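Side-chain contacts in adenosine deaminase 1 (Arthrobacter aurescens, PDB 3RYS), which probably deaminates adenine to hypoxanthine, using one zinc ion per subunit, as a step of purine salvage: residues A[172-177]-A[206-211]; A[212-217]-A[234-239]. One frame throughout, in Å; residues are numbered along the deposited sequence.

How the interactions relate
Both contacts use helix 206-214 of the barrel, one after the other along the chain: interaction 1 takes residues 206-211, interaction 2 its later part. Interaction 1 lies at the surface and joins the helix to the loop after strand 167-171, a loop in which S172 hydrogen-bonds the adenine. Interaction 2 is partly buried and joins the helix to its successor, 231-240. Their chemistry differs accordingly. In 172-177 with 206-211 a tyrosine ring meets a turn through its edge and one weak hydrogen bond, while in 212-217 with 234-239 a salt bridge near the surface runs beside a leucine pair. The centres are 13 Å apart, and the two meet where E211 O packs on L216 CG.

Interaction 1: residues A[172-177]-A[206-211]; sequences SAEVGN and ASYITE. With ADE (adenine), chain D.
The Y208 ring turns an edge to the loop 172-177: E174 O lies in its plane, 3.6 Å from CE2, and E174 OE2 and G176 N also sit near that plane. The carboxylate of E174 is not stacked on the ring; the two planes are 49° apart, and the side chains slide past each other in opposite directions. This joins the turn after strand 167-171 of the TIM-type barrel to helix 206-214, near the active site. With its CG anti to the backbone N (chi1 -178°) and an extended chain beyond, E174 CG passes Y208 CD2 at 3.7 Å and the carboxylate reaches the loop after strand 195-200. There backbone N-H donors meet both oxygens of this buried acid, OE1 taking G204 and E203 and OE2 taking G201. This is consistent with E174 holding the loop that carries E202, the predicted proton donor. E174 to N177 form a type II turn, and G176 suits its third position because its phi of 83° would press a side chain on the preceding carbonyl. At the far end of the ring, Y208 OH accepts a weak bond from G176 N at 3.4 Å. With a leucine in place of Y208, G176 N would probably lose this acceptor and the E174 chain would probably be left without the ring edge beside it. Just before the turn, S172 N donates to adenine N3 at 2.9 Å, and N177 ND2 closes the loop onto A173 O at 2.8 Å.

Interaction 2: residues A[212-217]-A[234-239]; sequences ALDVLH and VQRLVA
R236 reaches across from helix 231-240 to D214 of helix 206-214, linking two successive helices of the outer layer of the TIM-type barrel. Its chain, extended from CG to NE, reaches from one helix to the other, and a long arginine suits that distance. The guanidinium grips one carboxylate oxygen end-on: NH1 and NH2 each lie 2.8 Å from D214 OD1, which they approach from the same face of the carboxylate plane. NH2 comes on the syn side but tilted out of that plane, and NH1 comes from further above it and adds a weak bond to OD2. The two planes are 22° apart, but D214 OD1 is met from off the carboxylate plane, while it lies close to the guanidinium plane. NE is used as well, in a salt bridge to E240 one turn along the same helix. Two acids thus share the charge of R236, which probably steadies the rotation of its head. Beneath the polar grip L213 supplies an apolar surface: its CB lies over one guanidinium face, 3.5 Å from NH2, leaving the N-H groups at the edge for the carboxylate. Deeper between the helices, L213 CD1 meets L237 CD1 at 3.8 Å.

Interaction 1: residues A[172-177]-A[206-211]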
loop_
_atom_site.group_PDB
_atom_site.type_symbol
_atom_site.label_atom_id
_atom_site.label_comp_id
_atom_site.label_asym_id
_atom_site.label_seq_id
_atom_site.Cartn_x
_atom_site.Cartn_y
_atom_site.Cartn_z
ATOM N N SER A 172 0.644 -6.970 8.183
ATOM C CA SER A 172 -0.083 -8.030 8.883
ATOM C C SER A 172 -0.584 -7.562 10.261
ATOM O O SER A 172 -0.527 -6.369 10.574
ATOM C CB SER A 172 0.759 -9.301 8.997
ATOM O OG SER A 172 -0.064 -10.414 9.290
ATOM N N ALA A 173 -1.072 -8.500 11.075
ATOM C CA ALA A 173 -1.731 -8.175 12.347
ATOM C C ALA A 173 -0.899 -7.279 13.273
ATOM O O ALA A 173 0.108 -7.712 13.829
ATOM C CB ALA A 173 -2.147 -9.452 13.068
ATOM N N GLU A 174 -1.340 -6.037 13.454
ATOM C CA GLU A 174 -0.547 -5.049 14.184
ATOM C C GLU A 174 -0.578 -5.206 15.706
ATOM O O GLU A 174 0.467 -5.297 16.350
ATOM C CB GLU A 174 -0.961 -3.626 13.806
ATOM C CG GLU A 174 -0.115 -2.565 14.503
ATOM C CD GLU A 174 -0.451 -1.151 14.066
ATOM O OE1 GLU A 174 -1.486 -0.958 13.393
ATOM O OE2 GLU A 174 0.321 -0.229 14.402
ATOM N N VAL A 175 -1.777 -5.222 16.276
ATOM C CA VAL A 175 -1.924 -5.247 17.726
ATOM C C VAL A 175 -1.195 -6.430 18.360
ATOM O O VAL A 175 -1.376 -7.580 17.956
ATOM C CB VAL A 175 -3.410 -5.249 18.143
ATOM C CG1 VAL A 175 -3.547 -5.554 19.626
ATOM C CG2 VAL A 175 -4.056 -3.908 17.807
ATOM N N GLY A 176 -0.363 -6.135 19.353
ATOM C CA GLY A 176 0.412 -7.161 20.027
ATOM C C GLY A 176 1.687 -7.534 19.289
ATOM O O GLY A 176 2.428 -8.419 19.722
ATOM N N ASN A 177 1.941 -6.859 18.173
ATOM C CA ASN A 177 3.140 -7.099 17.382
ATOM C C ASN A 177 3.897 -5.802 17.094
ATOM O O ASN A 177 3.940 -5.338 15.953
ATOM C CB ASN A 177 2.779 -7.804 16.075
ATOM C CG ASN A 177 2.246 -9.212 16.296
ATOM O OD1 ASN A 177 2.917 -10.061 16.889
ATOM N ND2 ASN A 177 1.037 -9.470 15.808
ATOM N N ALA A 206 -0.808 5.037 18.975
ATOM C CA ALA A 206 0.148 6.061 18.585
ATOM C C ALA A 206 1.571 5.713 19.042
ATOM O O ALA A 206 2.547 6.157 18.437
ATOM C CB ALA A 206 -0.280 7.409 19.133
ATOM N N SER A 207 1.682 4.920 20.107
ATOM C CA SER A 207 2.987 4.487 20.617
ATOM C C SER A 207 3.756 3.733 19.548
ATOM O O SER A 207 4.976 3.858 19.444
ATOM C CB SER A 207 2.830 3.574 21.839
ATOM O OG SER A 207 1.788 4.010 22.696
ATOM N N TYR A 208 3.031 2.937 18.766
ATOM C CA TYR A 208 3.630 2.090 17.739
ATOM C C TYR A 208 4.253 2.931 16.639
ATOM O O TYR A 208 5.180 2.499 15.963
ATOM C CB TYR A 208 2.581 1.149 17.146
ATOM C CG TYR A 208 2.338 -0.100 17.961
ATOM C CD1 TYR A 208 2.543 -0.116 19.333
ATOM C CD2 TYR A 208 1.880 -1.263 17.357
ATOM C CE1 TYR A 208 2.317 -1.264 20.077
ATOM C CE2 TYR A 208 1.651 -2.411 18.089
ATOM C CZ TYR A 208 1.870 -2.407 19.447
ATOM O OH TYR A 208 1.639 -3.556 20.170
ATOM N N ILE A 209 3.785 4.136 16.466
ATOM C CA ILE A 209 4.311 5.026 15.494
ATOM C C ILE A 209 5.641 5.560 15.863
ATOM O O ILE A 209 6.502 5.658 15.057
ATOM C CB ILE A 209 3.327 6.148 15.221
ATOM C CG1 ILE A 209 2.005 5.530 14.807
ATOM C CG2 ILE A 209 3.883 7.093 14.193
ATOM C CD1 ILE A 209 0.953 6.406 14.451
ATOM N N THR A 210 5.791 5.917 17.107
ATOM C CA THR A 210 7.040 6.357 17.660
ATOM C C THR A 210 8.053 5.229 17.638
ATOM O O THR A 210 9.186 5.431 17.431
ATOM C CB THR A 210 6.793 6.876 19.088
ATOM O OG1 THR A 210 5.875 7.938 19.030
ATOM C CG2 THR A 210 7.995 7.367 19.701
ATOM N N GLU A 211 7.603 4.027 17.858
ATOM C CA GLU A 211 8.450 2.892 17.775
ATOM C C GLU A 211 8.994 2.667 16.379
ATOM O O GLU A 211 10.095 2.399 16.207
ATOM C CB GLU A 211 7.691 1.669 18.261
ATOM C CG GLU A 211 7.903 1.347 19.659
ATOM C CD GLU A 211 7.493 0.004 20.003
ATOM O OE1 GLU A 211 7.830 -0.931 19.356
ATOM O OE2 GLU A 211 6.853 -0.166 20.992
HETATM N N9 ADE D . -1.713 -6.568 4.938
HETATM C C8 ADE D . -2.259 -6.113 3.766
HETATM N N7 ADE D . -2.865 -4.949 3.868
HETATM C C5 ADE D . -2.707 -4.621 5.207
HETATM C C6 ADE D . -3.125 -3.506 5.965
HETATM N N6 ADE D . -3.817 -2.486 5.444
HETATM N N1 ADE D . -2.804 -3.484 7.279
HETATM C C2 ADE D . -2.114 -4.513 7.793
HETATM N N3 ADE D . -1.664 -5.613 7.184
HETATM C C4 ADE D . -2.000 -5.605 5.881
#

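Interaction 2: residues A[212-217]-A[234-239]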
loop_
_atom_site.group_PDB
_atom_site.type_symbol
_atom_site.label_atom_id
_atom_site.label_comp_id
_atom_site.label_asym_id
_atom_site.label_seq_id
_atom_site.Cartn_x
_atom_site.Cartn_y
_atom_site.Cartn_z
ATOM N N ALA A 212 8.170 2.767 15.390
ATOM C CA ALA A 212 8.538 2.612 13.990
ATOM C C ALA A 212 9.501 3.710 13.548
ATOM O O ALA A 212 10.391 3.474 12.734
ATOM C CB ALA A 212 7.294 2.598 13.107
ATOM N N LEU A 213 9.324 4.908 14.093
ATOM C CA LEU A 213 10.196 6.030 13.757
ATOM C C LEU A 213 11.563 5.954 14.439
ATOM O O LEU A 213 12.591 6.209 13.811
ATOM C CB LEU A 213 9.521 7.358 14.108
ATOM C CG LEU A 213 8.363 7.794 13.207
ATOM C CD1 LEU A 213 7.634 8.980 13.818
ATOM C CD2 LEU A 213 8.871 8.130 11.813
ATOM N N ASP A 214 11.568 5.597 15.718
ATOM C CA ASP A 214 12.776 5.672 16.533
ATOM C C ASP A 214 13.570 4.370 16.579
ATOM O O ASP A 214 14.797 4.375 16.453
ATOM C CB ASP A 214 12.424 6.136 17.947
ATOM C CG ASP A 214 11.984 7.590 17.987
ATOM O OD1 ASP A 214 12.323 8.331 17.038
ATOM O OD2 ASP A 214 11.312 7.993 18.961
ATOM N N VAL A 215 12.867 3.259 16.758
ATOM C CA VAL A 215 13.510 1.954 16.824
ATOM C C VAL A 215 13.810 1.409 15.427
ATOM O O VAL A 215 14.884 0.851 15.188
ATOM C CB VAL A 215 12.642 0.943 17.601
ATOM C CG1 VAL A 215 13.381 -0.375 17.767
ATOM C CG2 VAL A 215 12.251 1.511 18.958
ATOM N N LEU A 216 12.865 1.586 14.506
ATOM C CA LEU A 216 12.977 1.020 13.162
ATOM C C LEU A 216 13.495 2.021 12.129
ATOM O O LEU A 216 13.877 1.639 11.025
ATOM C CB LEU A 216 11.633 0.451 12.701
ATOM C CG LEU A 216 11.031 -0.703 13.506
ATOM C CD1 LEU A 216 9.772 -1.214 12.824
ATOM C CD2 LEU A 216 12.039 -1.831 13.681
ATOM N N HIS A 217 13.492 3.301 12.487
ATOM C CA HIS A 217 13.986 4.358 11.609
ATOM C C HIS A 217 13.324 4.379 10.231
ATOM O O HIS A 217 13.983 4.653 9.226
ATOM C CB HIS A 217 15.511 4.264 11.464
ATOM C CG HIS A 217 16.245 4.391 12.762
ATOM N ND1 HIS A 217 16.329 5.579 13.458
ATOM C CD2 HIS A 217 16.927 3.478 13.495
ATOM C CE1 HIS A 217 17.032 5.393 14.561
ATOM N NE2 HIS A 217 17.406 4.127 14.607
ATOM N N VAL A 234 1.572 13.676 17.124
ATOM C CA VAL A 234 1.077 14.516 16.041
ATOM C C VAL A 234 2.045 15.667 15.812
ATOM O O VAL A 234 2.274 16.086 14.681
ATOM C CB VAL A 234 -0.306 15.114 16.381
ATOM C CG1 VAL A 234 -0.778 16.034 15.264
ATOM C CG2 VAL A 234 -1.320 14.014 16.641
ATOM N N GLN A 235 2.612 16.163 16.906
ATOM C CA GLN A 235 3.484 17.330 16.882
ATOM C C GLN A 235 4.769 17.034 16.125
ATOM O O GLN A 235 5.182 17.806 15.261
ATOM C CB GLN A 235 3.810 17.759 18.309
ATOM C CG GLN A 235 3.625 19.235 18.583
ATOM C CD GLN A 235 3.266 19.510 20.040
ATOM O OE1 GLN A 235 2.159 19.963 20.343
ATOM N NE2 GLN A 235 4.195 19.216 20.949
ATOM N N ARG A 236 5.395 15.908 16.451
ATOM C CA ARG A 236 6.615 15.485 15.772
ATOM C C ARG A 236 6.384 15.191 14.290
ATOM O O ARG A 236 7.186 15.581 13.439
ATOM C CB ARG A 236 7.208 14.252 16.448
ATOM C CG ARG A 236 8.294 13.600 15.621
ATOM C CD ARG A 236 8.654 12.230 16.152
ATOM N NE ARG A 236 9.782 11.666 15.423
ATOM C CZ ARG A 236 10.432 10.572 15.799
ATOM N NH1 ARG A 236 10.057 9.928 16.897
ATOM N NH2 ARG A 236 11.455 10.126 15.078
ATOM N N LEU A 237 5.295 14.493 13.986
ATOM C CA LEU A 237 4.934 14.209 12.604
ATOM C C LEU A 237 4.909 15.497 11.792
ATOM O O LEU A 237 5.603 15.628 10.781
ATOM C CB LEU A 237 3.571 13.521 12.545
ATOM C CG LEU A 237 3.541 11.988 12.596
ATOM C CD1 LEU A 237 4.809 11.399 13.195
ATOM C CD2 LEU A 237 2.311 11.503 13.342
ATOM N N VAL A 238 4.111 16.454 12.251
ATOM C CA VAL A 238 4.024 17.761 11.618
ATOM C C VAL A 238 5.392 18.444 11.515
ATOM O O VAL A 238 5.747 18.994 10.472
ATOM C CB VAL A 238 3.065 18.680 12.395
ATOM C CG1 VAL A 238 3.202 20.115 11.912
ATOM C CG2 VAL A 238 1.637 18.195 12.256
ATOM N N ALA A 239 6.151 18.406 12.606
ATOM C CA ALA A 239 7.456 19.057 12.672
ATOM C C ALA A 239 8.473 18.454 11.700
ATOM O O ALA A 239 9.330 19.158 11.161
ATOM C CB ALA A 239 7.993 19.002 14.093
#